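Local coordinates for CurM Sulfotransferase (Moorea producta, PDB 4GBM), which probably transfers a sulfonate group from the donor PAPS to a polyketide intermediate in the biosynthesis of curacin, at residues Phe36-Pro41 with Gln202-Phe207; Leu47-Leu52 with Ser60-His65; Leu88-Met93 with Ala262-Ile267; Gln119-Leu124 with Ala152-Ser157. The protein carries 2 engineered substitutions. All coordinates share one frame; numbering follows the deposited sequence. Where two conformers were deposited one is given.

Contact 1 of 4, residues Phe36-Pro41 with Gln202-Phe207; sequences FILSSP and QNILNF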
# COMPACT_ATOMS: atom_id res chain seq x y z
N PHE A 36 1.02 -7.36 5.05
CA PHE A 36 0.99 -5.90 4.85
C PHE A 36 2.01 -5.46 3.82
O PHE A 36 3.11 -6.00 3.77
CB PHE A 36 1.28 -5.16 6.16
CG PHE A 36 0.18 -5.26 7.18
CD1 PHE A 36 -0.92 -4.41 7.11
CD2 PHE A 36 0.24 -6.19 8.20
CE1 PHE A 36 -1.94 -4.49 8.06
CE2 PHE A 36 -0.77 -6.29 9.16
CZ PHE A 36 -1.87 -5.43 9.09
N ILE A 37 1.64 -4.48 2.99
CA ILE A 37 2.63 -3.81 2.15
C ILE A 37 2.84 -2.42 2.73
O ILE A 37 1.91 -1.61 2.77
CB ILE A 37 2.22 -3.70 0.65
CG1 ILE A 37 2.09 -5.09 0.02
CG2 ILE A 37 3.25 -2.85 -0.12
CD1 ILE A 37 1.41 -5.12 -1.36
N LEU A 38 4.06 -2.16 3.20
CA LEU A 38 4.41 -0.86 3.77
C LEU A 38 5.33 -0.09 2.84
O LEU A 38 6.33 -0.62 2.35
CB LEU A 38 5.12 -1.04 5.12
CG LEU A 38 4.39 -1.85 6.19
CD1 LEU A 38 5.23 -1.88 7.44
CD2 LEU A 38 2.99 -1.31 6.47
N SER A 39 5.02 1.18 2.62
CA SER A 39 5.86 2.00 1.76
C SER A 39 5.56 3.47 1.91
O SER A 39 4.53 3.86 2.46
CB SER A 39 5.62 1.63 0.28
OG SER A 39 4.33 2.05 -0.14
N SER A 40 6.48 4.28 1.41
CA SER A 40 6.23 5.70 1.17
C SER A 40 5.24 5.82 0.00
O SER A 40 5.17 4.92 -0.84
CB SER A 40 7.55 6.39 0.82
OG SER A 40 7.36 7.67 0.22
N PRO A 41 4.49 6.93 -0.07
CA PRO A 41 3.73 7.22 -1.29
C PRO A 41 4.60 7.15 -2.55
O PRO A 41 5.81 7.37 -2.48
CB PRO A 41 3.29 8.67 -1.06
CG PRO A 41 3.06 8.73 0.41
CD PRO A 41 4.22 7.94 0.98
N GLN A 202 11.73 6.12 7.66
CA GLN A 202 12.26 5.99 9.01
C GLN A 202 11.28 5.27 9.94
O GLN A 202 11.69 4.42 10.75
CB GLN A 202 12.67 7.35 9.60
CG GLN A 202 13.54 7.20 10.86
CD GLN A 202 14.81 6.43 10.58
OE1 GLN A 202 15.63 6.84 9.76
NE2 GLN A 202 14.98 5.30 11.26
N ASN A 203 9.99 5.59 9.82
CA ASN A 203 8.96 4.92 10.64
C ASN A 203 8.93 3.41 10.37
O ASN A 203 8.84 2.62 11.30
CB ASN A 203 7.57 5.52 10.41
CG ASN A 203 7.40 6.91 11.02
OD1 ASN A 203 6.45 7.63 10.67
ND2 ASN A 203 8.29 7.30 11.92
N ILE A 204 9.01 3.03 9.09
CA ILE A 204 9.03 1.60 8.74
C ILE A 204 10.28 0.92 9.28
O ILE A 204 10.21 -0.15 9.88
CB ILE A 204 8.91 1.37 7.23
CG1 ILE A 204 7.56 1.88 6.72
CG2 ILE A 204 9.02 -0.13 6.93
CD1 ILE A 204 7.52 2.08 5.21
N LEU A 205 11.44 1.55 9.07
CA LEU A 205 12.70 1.02 9.58
C LEU A 205 12.64 0.80 11.09
O LEU A 205 13.04 -0.27 11.59
CB LEU A 205 13.86 1.93 9.21
CG LEU A 205 14.22 1.93 7.72
CD1 LEU A 205 15.06 3.14 7.35
CD2 LEU A 205 14.94 0.63 7.37
N ASN A 206 12.15 1.80 11.81
CA ASN A 206 12.01 1.70 13.27
C ASN A 206 11.08 0.57 13.69
O ASN A 206 11.39 -0.19 14.61
CB ASN A 206 11.52 3.03 13.86
CG ASN A 206 12.57 4.13 13.79
OD1 ASN A 206 13.73 3.89 13.50
ND2 ASN A 206 12.14 5.36 14.06
N PHE A 207 9.93 0.47 13.03
CA PHE A 207 8.94 -0.55 13.32
C PHE A 207 9.48 -1.96 13.06
O PHE A 207 9.40 -2.85 13.91
CB PHE A 207 7.68 -0.26 12.49
CG PHE A 207 6.66 -1.35 12.50
CD1 PHE A 207 5.90 -1.61 13.64
CD2 PHE A 207 6.42 -2.08 11.34
CE1 PHE A 207 4.93 -2.61 13.64
CE2 PHE A 207 5.46 -3.09 11.33
CZ PHE A 207 4.71 -3.35 12.49

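Contact 2 of 4, residues Leu47-Leu52 with Ser60-His65; sequences LLRVML and SPPELH. With ZN (zinc ion), chain F; A3P (adenosine-3'-5'-diphosphate), chain G.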
# COMPACT_ATOMS: atom_id res chain seq x y z
N LEU A 47 0.89 -0.95 -8.13
CA LEU A 47 1.38 -1.98 -9.05
C LEU A 47 1.62 -3.31 -8.32
O LEU A 47 1.12 -4.35 -8.76
CB LEU A 47 2.67 -1.52 -9.73
CG LEU A 47 3.37 -2.57 -10.59
CD1 LEU A 47 2.54 -2.94 -11.83
CD2 LEU A 47 4.74 -2.03 -11.00
N LEU A 48 2.34 -3.27 -7.21
CA LEU A 48 2.60 -4.49 -6.46
C LEU A 48 1.31 -5.16 -5.96
O LEU A 48 1.15 -6.38 -6.10
CB LEU A 48 3.57 -4.23 -5.31
CG LEU A 48 3.92 -5.47 -4.47
CD1 LEU A 48 4.57 -6.58 -5.32
CD2 LEU A 48 4.83 -5.07 -3.31
N ARG A 49 0.40 -4.38 -5.39
CA ARG A 49 -0.83 -5.00 -4.87
C ARG A 49 -1.66 -5.61 -5.99
O ARG A 49 -2.28 -6.65 -5.80
CB ARG A 49 -1.63 -4.03 -3.97
CG ARG A 49 -2.62 -3.10 -4.67
CD ARG A 49 -4.02 -3.71 -4.78
NE ARG A 49 -4.89 -2.81 -5.53
CZ ARG A 49 -5.89 -3.20 -6.31
NH1 ARG A 49 -6.59 -2.29 -6.98
NH2 ARG A 49 -6.20 -4.50 -6.44
N VAL A 50 -1.62 -4.99 -7.17
CA VAL A 50 -2.35 -5.50 -8.34
C VAL A 50 -1.71 -6.79 -8.88
O VAL A 50 -2.42 -7.72 -9.25
CB VAL A 50 -2.51 -4.42 -9.44
CG1 VAL A 50 -3.12 -5.01 -10.71
CG2 VAL A 50 -3.40 -3.28 -8.92
N MET A 51 -0.38 -6.84 -8.91
CA MET A 51 0.32 -8.09 -9.25
C MET A 51 -0.14 -9.22 -8.33
O MET A 51 -0.51 -10.29 -8.80
CB MET A 51 1.83 -7.92 -9.14
CG MET A 51 2.41 -7.05 -10.23
SD MET A 51 4.07 -6.53 -9.75
CE MET A 51 4.75 -6.02 -11.29
N LEU A 52 -0.12 -8.96 -7.02
CA LEU A 52 -0.51 -9.98 -6.05
C LEU A 52 -1.99 -10.36 -6.13
O LEU A 52 -2.35 -11.48 -5.78
CB LEU A 52 -0.15 -9.54 -4.62
CG LEU A 52 1.34 -9.34 -4.35
CD1 LEU A 52 1.58 -8.81 -2.93
CD2 LEU A 52 2.12 -10.63 -4.57
N SER A 60 -6.14 -9.18 -2.65
CA SER A 60 -5.36 -7.95 -2.58
C SER A 60 -6.15 -6.77 -3.15
O SER A 60 -6.04 -6.46 -4.35
CB SER A 60 -4.04 -8.17 -3.33
OG SER A 60 -3.15 -7.08 -3.17
N PRO A 61 -6.97 -6.12 -2.31
CA PRO A 61 -7.89 -5.07 -2.76
C PRO A 61 -7.30 -3.66 -2.73
O PRO A 61 -6.23 -3.46 -2.15
CB PRO A 61 -9.02 -5.16 -1.73
CG PRO A 61 -8.31 -5.52 -0.46
CD PRO A 61 -7.21 -6.47 -0.89
N PRO A 62 -8.01 -2.68 -3.33
CA PRO A 62 -7.69 -1.27 -3.06
C PRO A 62 -7.83 -1.00 -1.56
O PRO A 62 -8.47 -1.79 -0.84
CB PRO A 62 -8.76 -0.50 -3.84
CG PRO A 62 -9.35 -1.48 -4.80
CD PRO A 62 -9.22 -2.82 -4.15
N GLU A 63 -7.26 0.11 -1.11
CA GLU A 63 -7.20 0.47 0.31
C GLU A 63 -8.52 0.30 1.06
O GLU A 63 -9.55 0.84 0.66
CB GLU A 63 -6.70 1.92 0.47
CG GLU A 63 -5.18 2.10 0.32
CD GLU A 63 -4.66 2.19 -1.12
OE1 GLU A 63 -5.45 2.12 -2.10
OE2 GLU A 63 -3.43 2.33 -1.26
N LEU A 64 -8.46 -0.45 2.16
CA LEU A 64 -9.65 -0.72 2.97
C LEU A 64 -9.93 0.38 3.99
O LEU A 64 -11.06 0.52 4.45
CB LEU A 64 -9.49 -2.06 3.69
CG LEU A 64 -9.36 -3.30 2.81
CD1 LEU A 64 -8.96 -4.51 3.64
CD2 LEU A 64 -10.64 -3.57 2.02
N HIS A 65 -8.90 1.15 4.35
CA HIS A 65 -9.03 2.22 5.35
C HIS A 65 -9.64 1.75 6.68
O HIS A 65 -10.46 2.46 7.29
CB HIS A 65 -9.81 3.43 4.78
CG HIS A 65 -9.35 3.86 3.42
ND1 HIS A 65 -8.18 4.56 3.21
CD2 HIS A 65 -9.90 3.70 2.19
CE1 HIS A 65 -8.04 4.82 1.93
NE2 HIS A 65 -9.06 4.29 1.28
ZN ZN F . -6.83 5.41 4.62
P1 A3P G . 3.99 8.22 -11.24
O1P A3P G . 3.67 9.54 -10.57
O2P A3P G . 2.91 7.74 -12.17
O3P A3P G . 5.38 8.17 -11.80
P2 A3P G . 1.91 4.20 -5.62
O4P A3P G . 2.69 3.71 -4.45
O5P A3P G . 1.27 5.55 -5.46
O6P A3P G . 0.97 3.16 -6.18
O5' A3P G . 3.02 4.46 -6.77
C5' A3P G . 2.64 5.15 -7.96
C4' A3P G . 3.80 5.01 -8.92
O4' A3P G . 3.86 3.65 -9.37
C3' A3P G . 3.61 5.81 -10.19
O3' A3P G . 3.99 7.18 -9.99
C2' A3P G . 4.50 5.05 -11.16
O2' A3P G . 5.84 5.54 -11.12
C1' A3P G . 4.49 3.61 -10.65
N9 A3P G . 3.71 2.74 -11.55
C8 A3P G . 2.37 2.71 -11.72
N7 A3P G . 2.01 1.80 -12.66
C5 A3P G . 3.15 1.24 -13.12
C6 A3P G . 3.52 0.21 -14.11
N6 A3P G . 2.55 -0.43 -14.82
N1 A3P G . 4.84 -0.07 -14.27
C2 A3P G . 5.80 0.54 -13.56
N3 A3P G . 5.54 1.49 -12.63
C4 A3P G . 4.26 1.85 -12.38
O HOH W 1 -4.45 -0.11 -4.39
O HOH W 2 -5.76 6.90 3.53

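Contact 3 of 4, residues Leu88-Met93 with Ala262-Ile267; sequences LQKTFM and AASLSI. Engineered in segment 262-267: A262 (natural residue Gln), A263 (natural residue Lys). With SO4 (sulfate ion), chain Q.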
# COMPACT_ATOMS: atom_id res chain seq x y z
N LEU A 88 -13.24 -1.16 0.33
CA LEU A 88 -14.08 -2.00 1.18
C LEU A 88 -15.38 -2.41 0.48
O LEU A 88 -15.77 -3.58 0.52
CB LEU A 88 -14.37 -1.32 2.52
CG LEU A 88 -15.07 -2.16 3.59
CD1 LEU A 88 -14.21 -3.35 4.04
CD2 LEU A 88 -15.43 -1.29 4.79
N GLN A 89 -16.02 -1.45 -0.19
CA GLN A 89 -17.23 -1.73 -0.98
C GLN A 89 -16.96 -2.76 -2.08
O GLN A 89 -17.72 -3.71 -2.24
CB GLN A 89 -17.78 -0.44 -1.58
CG GLN A 89 -19.17 -0.56 -2.16
CD GLN A 89 -19.66 0.74 -2.78
OE1 GLN A 89 -19.67 0.90 -4.00
NE2 GLN A 89 -20.05 1.69 -1.93
N LYS A 90 -15.85 -2.58 -2.82
CA LYS A 90 -15.46 -3.52 -3.86
C LYS A 90 -15.12 -4.90 -3.31
O LYS A 90 -15.39 -5.91 -3.96
CB LYS A 90 -14.28 -2.98 -4.68
CG LYS A 90 -14.66 -1.88 -5.65
CD LYS A 90 -13.45 -1.35 -6.40
CE LYS A 90 -13.85 -0.27 -7.40
NZ LYS A 90 -14.78 -0.77 -8.45
N THR A 91 -14.52 -4.93 -2.12
CA THR A 91 -14.19 -6.20 -1.48
C THR A 91 -15.44 -7.04 -1.24
O THR A 91 -15.49 -8.19 -1.66
CB THR A 91 -13.38 -5.98 -0.17
OG1 THR A 91 -12.08 -5.50 -0.51
CG2 THR A 91 -13.24 -7.28 0.60
N PHE A 92 -16.45 -6.45 -0.60
CA PHE A 92 -17.69 -7.18 -0.36
C PHE A 92 -18.42 -7.56 -1.65
O PHE A 92 -19.05 -8.61 -1.73
CB PHE A 92 -18.62 -6.42 0.61
CG PHE A 92 -18.19 -6.49 2.05
CD1 PHE A 92 -18.10 -7.72 2.71
CD2 PHE A 92 -17.88 -5.33 2.76
CE1 PHE A 92 -17.71 -7.78 4.05
CE2 PHE A 92 -17.48 -5.39 4.09
CZ PHE A 92 -17.40 -6.61 4.74
N MET A 93 -18.31 -6.71 -2.67
CA MET A 93 -18.86 -7.02 -4.00
C MET A 93 -18.24 -8.28 -4.60
O MET A 93 -18.96 -9.13 -5.11
CB MET A 93 -18.65 -5.86 -4.97
CG MET A 93 -19.39 -4.59 -4.62
SD MET A 93 -19.27 -3.43 -5.98
CE MET A 93 -18.85 -1.90 -5.17
N ALA A 262 -12.24 6.48 -10.44
CA ALA A 262 -12.19 7.17 -9.15
C ALA A 262 -12.53 6.26 -7.96
O ALA A 262 -12.14 6.55 -6.83
CB ALA A 262 -13.08 8.41 -9.15
N ALA A 263 -13.23 5.16 -8.23
CA ALA A 263 -13.67 4.25 -7.17
C ALA A 263 -12.54 3.46 -6.50
O ALA A 263 -12.64 3.12 -5.32
CB ALA A 263 -14.76 3.30 -7.69
N SER A 264 -11.46 3.19 -7.23
CA SER A 264 -10.34 2.43 -6.66
C SER A 264 -9.24 3.34 -6.13
O SER A 264 -8.21 2.86 -5.63
CB SER A 264 -9.77 1.42 -7.67
OG SER A 264 -10.68 0.35 -7.86
N LEU A 265 -9.44 4.65 -6.23
CA LEU A 265 -8.46 5.63 -5.79
C LEU A 265 -8.85 6.20 -4.44
O LEU A 265 -10.03 6.23 -4.10
CB LEU A 265 -8.33 6.76 -6.82
CG LEU A 265 -7.33 6.63 -7.97
CD1 LEU A 265 -7.49 5.32 -8.76
CD2 LEU A 265 -7.49 7.85 -8.88
N SER A 266 -7.86 6.63 -3.67
CA SER A 266 -8.11 7.18 -2.35
C SER A 266 -7.50 8.55 -2.23
O SER A 266 -8.23 9.55 -2.25
CB SER A 266 -7.56 6.24 -1.26
OG SER A 266 -8.30 5.03 -1.25
N ILE A 267 -6.17 8.60 -2.14
CA ILE A 267 -5.45 9.84 -1.85
C ILE A 267 -4.89 10.56 -3.07
O ILE A 267 -4.84 11.78 -3.10
CB ILE A 267 -4.35 9.66 -0.79
CG1 ILE A 267 -3.28 8.65 -1.26
CG2 ILE A 267 -4.97 9.21 0.54
CD1 ILE A 267 -1.94 8.79 -0.55
S SO4 Q . -16.45 2.09 1.50
O1 SO4 Q . -16.12 1.45 2.77
O2 SO4 Q . -15.80 3.40 1.49
O3 SO4 Q . -15.92 1.30 0.39
O4 SO4 Q . -17.89 2.24 1.44

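Contact 4 of 4, residues Gln119-Leu124 with Ala152-Ser157; sequences QVYGML and ALFANS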
# COMPACT_ATOMS: atom_id res chain seq x y z
N GLN A 119 -13.35 -6.83 14.33
CA GLN A 119 -14.48 -7.66 13.90
C GLN A 119 -14.68 -7.63 12.39
O GLN A 119 -15.01 -8.65 11.78
CB GLN A 119 -15.77 -7.24 14.60
CG GLN A 119 -15.88 -7.71 16.03
CD GLN A 119 -17.08 -7.11 16.73
OE1 GLN A 119 -17.21 -5.90 16.83
NE2 GLN A 119 -17.97 -7.97 17.21
N VAL A 120 -14.47 -6.46 11.77
CA VAL A 120 -14.64 -6.35 10.33
C VAL A 120 -13.53 -7.11 9.60
O VAL A 120 -13.79 -7.83 8.64
CB VAL A 120 -14.74 -4.87 9.87
CG1 VAL A 120 -14.79 -4.76 8.35
CG2 VAL A 120 -15.98 -4.25 10.48
N TYR A 121 -12.29 -6.97 10.08
CA TYR A 121 -11.20 -7.77 9.54
C TYR A 121 -11.50 -9.28 9.66
O TYR A 121 -11.23 -10.03 8.73
CB TYR A 121 -9.89 -7.45 10.24
CG TYR A 121 -9.03 -6.36 9.63
CD1 TYR A 121 -8.67 -5.25 10.38
CD2 TYR A 121 -8.52 -6.47 8.32
CE1 TYR A 121 -7.86 -4.25 9.86
CE2 TYR A 121 -7.70 -5.47 7.78
CZ TYR A 121 -7.37 -4.37 8.57
OH TYR A 121 -6.55 -3.38 8.08
N GLY A 122 -12.04 -9.70 10.80
CA GLY A 122 -12.38 -11.11 11.01
C GLY A 122 -13.42 -11.60 10.01
O GLY A 122 -13.32 -12.71 9.48
N MET A 123 -14.41 -10.74 9.74
CA MET A 123 -15.43 -10.98 8.72
C MET A 123 -14.84 -11.08 7.32
O MET A 123 -15.22 -11.94 6.53
CB MET A 123 -16.47 -9.86 8.78
CG MET A 123 -17.63 -9.97 7.81
SD MET A 123 -18.72 -8.54 7.95
CE MET A 123 -18.97 -8.49 9.72
N LEU A 124 -13.90 -10.19 7.00
CA LEU A 124 -13.23 -10.26 5.71
C LEU A 124 -12.45 -11.56 5.58
O LEU A 124 -12.53 -12.24 4.55
CB LEU A 124 -12.30 -9.07 5.49
CG LEU A 124 -12.94 -7.69 5.31
CD1 LEU A 124 -11.88 -6.62 5.11
CD2 LEU A 124 -13.91 -7.70 4.13
N ALA A 152 -1.13 -5.30 17.08
CA ALA A 152 -2.11 -5.42 18.16
C ALA A 152 -3.31 -6.26 17.74
O ALA A 152 -3.90 -6.96 18.57
CB ALA A 152 -2.55 -4.05 18.64
N LEU A 153 -3.68 -6.18 16.47
CA LEU A 153 -4.89 -6.84 15.97
C LEU A 153 -4.64 -8.24 15.43
O LEU A 153 -5.54 -9.08 15.47
CB LEU A 153 -5.56 -5.99 14.88
CG LEU A 153 -6.12 -4.62 15.27
CD1 LEU A 153 -6.77 -3.95 14.07
CD2 LEU A 153 -7.10 -4.72 16.43
N PHE A 154 -3.44 -8.46 14.91
CA PHE A 154 -3.09 -9.68 14.19
C PHE A 154 -1.87 -10.34 14.80
O PHE A 154 -0.97 -9.66 15.30
CB PHE A 154 -2.76 -9.38 12.73
CG PHE A 154 -3.88 -8.75 11.95
CD1 PHE A 154 -4.85 -9.54 11.35
CD2 PHE A 154 -3.95 -7.36 11.80
CE1 PHE A 154 -5.89 -8.96 10.62
CE2 PHE A 154 -4.99 -6.77 11.06
CZ PHE A 154 -5.96 -7.59 10.47
N ALA A 155 -1.83 -11.67 14.73
CA ALA A 155 -0.68 -12.42 15.18
C ALA A 155 0.15 -12.94 14.01
O ALA A 155 -0.38 -13.55 13.08
CB ALA A 155 -1.12 -13.58 16.07
N ASN A 156 1.46 -12.69 14.07
CA ASN A 156 2.45 -13.20 13.11
C ASN A 156 2.22 -12.79 11.66
O ASN A 156 2.50 -13.55 10.72
CB ASN A 156 2.64 -14.71 13.26
CG ASN A 156 3.22 -15.09 14.61
OD1 ASN A 156 2.48 -15.42 15.55
ND2 ASN A 156 4.54 -15.02 14.74
N SER A 157 1.75 -11.56 11.46
CA SER A 157 1.64 -11.03 10.10
C SER A 157 3.01 -10.93 9.42
O SER A 157 4.05 -10.83 10.09
CB SER A 157 0.99 -9.65 10.09
OG SER A 157 -0.34 -9.73 10.58

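Contact 1 of 4, residues Phe36-Pro41 with Gln202-Phe207
L38 meets I204 and F207 where helix 189-208 packs on strand 35-39 of the central parallel sheet. The short segments pass 9.1 Å apart at their axes, their N-to-C directions turned 132° from each other, and L38 and I204 are the nearest pair of CA atoms. The L38 side chain can be followed outward. Its CB points at the helix and touches the tip of I204, L38 CB to I204 CD1 3.9 Å, with I204 CG1 just behind. L38 CG stands opposite the carbonyl carbon (chi1 -55°), and the chain, extended at its second torsion, carries CD1 on to the F207 ring, where L38 CD1 rests 4.1 Å from F207 CE2 and equally close to CD2, an oblique approach along one ring bond. The two side chains cross at about a right angle. From the helix, I204 sends CD1 beyond the leucine onto the strand backbone, I204 CD1 lying 3.7 Å from S39 N and 3.9 Å from L38 C, a methyl laid on the peptide link. The F207 ring reaches L38 because its CG is trans to its own backbone N (chi1 170°). Between side chains the contact is apolar: L38 offers CB to I204 and CD1 to F207, one turn further along the helix. S39 turns its CB away from the helix. Y159 of strand 158-163 takes the F207 ring edge-to-face and also touches L38, while L147 of helix 144-153 packs on both L38 and F207; strand 35-39 itself lies between strands 132-136 and 158-163 in the sheet.

Contact 2 of 4, residues Leu47-Leu52 with Ser60-His65
S60 and R49 grip each other twice: S60 OG donates to R49 O at 2.8 Å, and R49 NH2 returns a bond to S60 O at 2.9 Å. The second is bent, 135° at the hydrogen; S60 O lies near the guanidinium edge although tilted 28° from its plane. The same guanidinium is also held from beyond the two segments, most strongly by the R255 carbonyl on NH2, and by M256 O on NH1, which helps fix its rotation and leaves it bridging three backbone carbonyls. R49 NE gives a 3.0 Å bond to water 1, which is only weakly tied on to E63 OE1; E63 OE2 forms a salt bridge with K136. Helix 45-53 is the helix that follows the phosphate-binding loop of the P-loop fold, and L47 CD2 on it packs 3.8 Å from C2 of the adenine of adenosine-3'-5'-diphosphate. Packing sandwiches the arginine: P62 N stands over one face of the guanidinium and V50 CG2 over the other. P62 CG comes within 3.6 Å of R49 NH1. To get there R49 CG stands between the backbone N and the carbonyl carbon (chi1 87°), and the chain bends at chi2. L52 CB brushes S60 OG at 4.1 Å. Further along the loop, H65 ND1 binds a zinc ion at 2.1 Å beside water 2, E63 CB lies over one face of the imidazole, and H65 NE2 bonds to S266 OG.

Contact 3 of 4, residues Leu88-Met93 with Ala262-Ile267
K90 touches A263 and S264 where helix 87-96 of the sulfotransferase domain lies against the long loop between helices 228-239 and 297-305. The close part is small, and K90 CE makes most of it: K90 CE sits 3.3 Å from S264 OG and 3.7 Å from A263 CB, with K90 CD following at 3.6 Å from S264 OG. The chain runs straight through CG and CD and turns only at its last bond (chi4 -62°), which leaves K90 NZ 4.1 Å from A263 CB. A263 is engineered, replacing a natural lysine; A262, also engineered, replaces a glutamine. S264 OG meets the lysine through its methylenes, its hydrogen bond going instead to the carbonyl of M256. Cut back to an alanine, K90 would probably no longer reach the loop, leaving A263 CB and S264 OG without their partner from the helix. The contact is loose elsewhere: K90 and S264 stay partly exposed, 104 Å² is buried in all, and the nearest CA atoms, those of K90 and S264, stay 8.3 Å apart. The loop is also paired through its backbone with the residues leading into the helix, A262 with L84, A263 with E86 and L265 with G85. In the first turn of that helix a sulfate, probably from the crystallisation liquor and also held by R75, accepts a bond from Q89 N to its O3, 2.8 Å long and 149° at the hydrogen.

Contact 4 of 4, residues Gln119-Leu124 with Ala152-Ser157
The backbones of helix 117-128 and of the 152-157 segment stay well apart, 9.1 Å between the CA atoms of Y121 and L153, and at F154 the chain leaves helical geometry to pass from helix 144-153 into a short, weakly bonded strand at about 154-155. Side chains bridge the gap in a T-shaped stack: the edge of the F154 ring is driven at the face of Y121, centroids 4.8 Å apart and planes at 79°. F154 CZ stands over the middle of the tyrosine ring, 3.4 Å from Y121 CG, with F154 CE2 leaning toward Y121 CE1 and CD1. F154 CG lies across from its own carbonyl carbon (chi1 -60°), which turns the ring toward the helix. L153 CD1 adds a lighter, oblique touch, 4.3 Å from Y121 CD1. The phenol end is tied down separately, Y121 OH bonded to D135 OD1 of strand 132-136. With a leucine at Y121, F154 is likely to lose the flat face it abuts, and D135 the hydroxyl it holds. L31 of strand 31-32 packs against both rings, L153 O accepts a bond from Q118 NE2, and helix 87-96 flanks helix 117-128 through T91 and F92 on L124.

In the fold
The four contacts spread around a P-loop-type parallel sheet of strand order 2-3-1-4-5, all within one chain. Contact 1 packs a helix on its central strand 35-39; contact 2, its centre about 16 Å from that of contact 1, holds the next helix, 45-53, and touches contact 1 through I37 on L48 and L52. Contact 3 lies closest to contact 2, about 10 Å between centres, joined by H65 with S266. Contact 4, its centre about 20 Å from that of contact 3, meets it where T91 and F92 pack on L124, and meets contact 1 at F36. Along the chain contacts 2 and 4 fall inside the loop closed by contact 1, whereas contacts 1 and 3 interleave, tying the cofactor-binding core to the outer helices and a late loop.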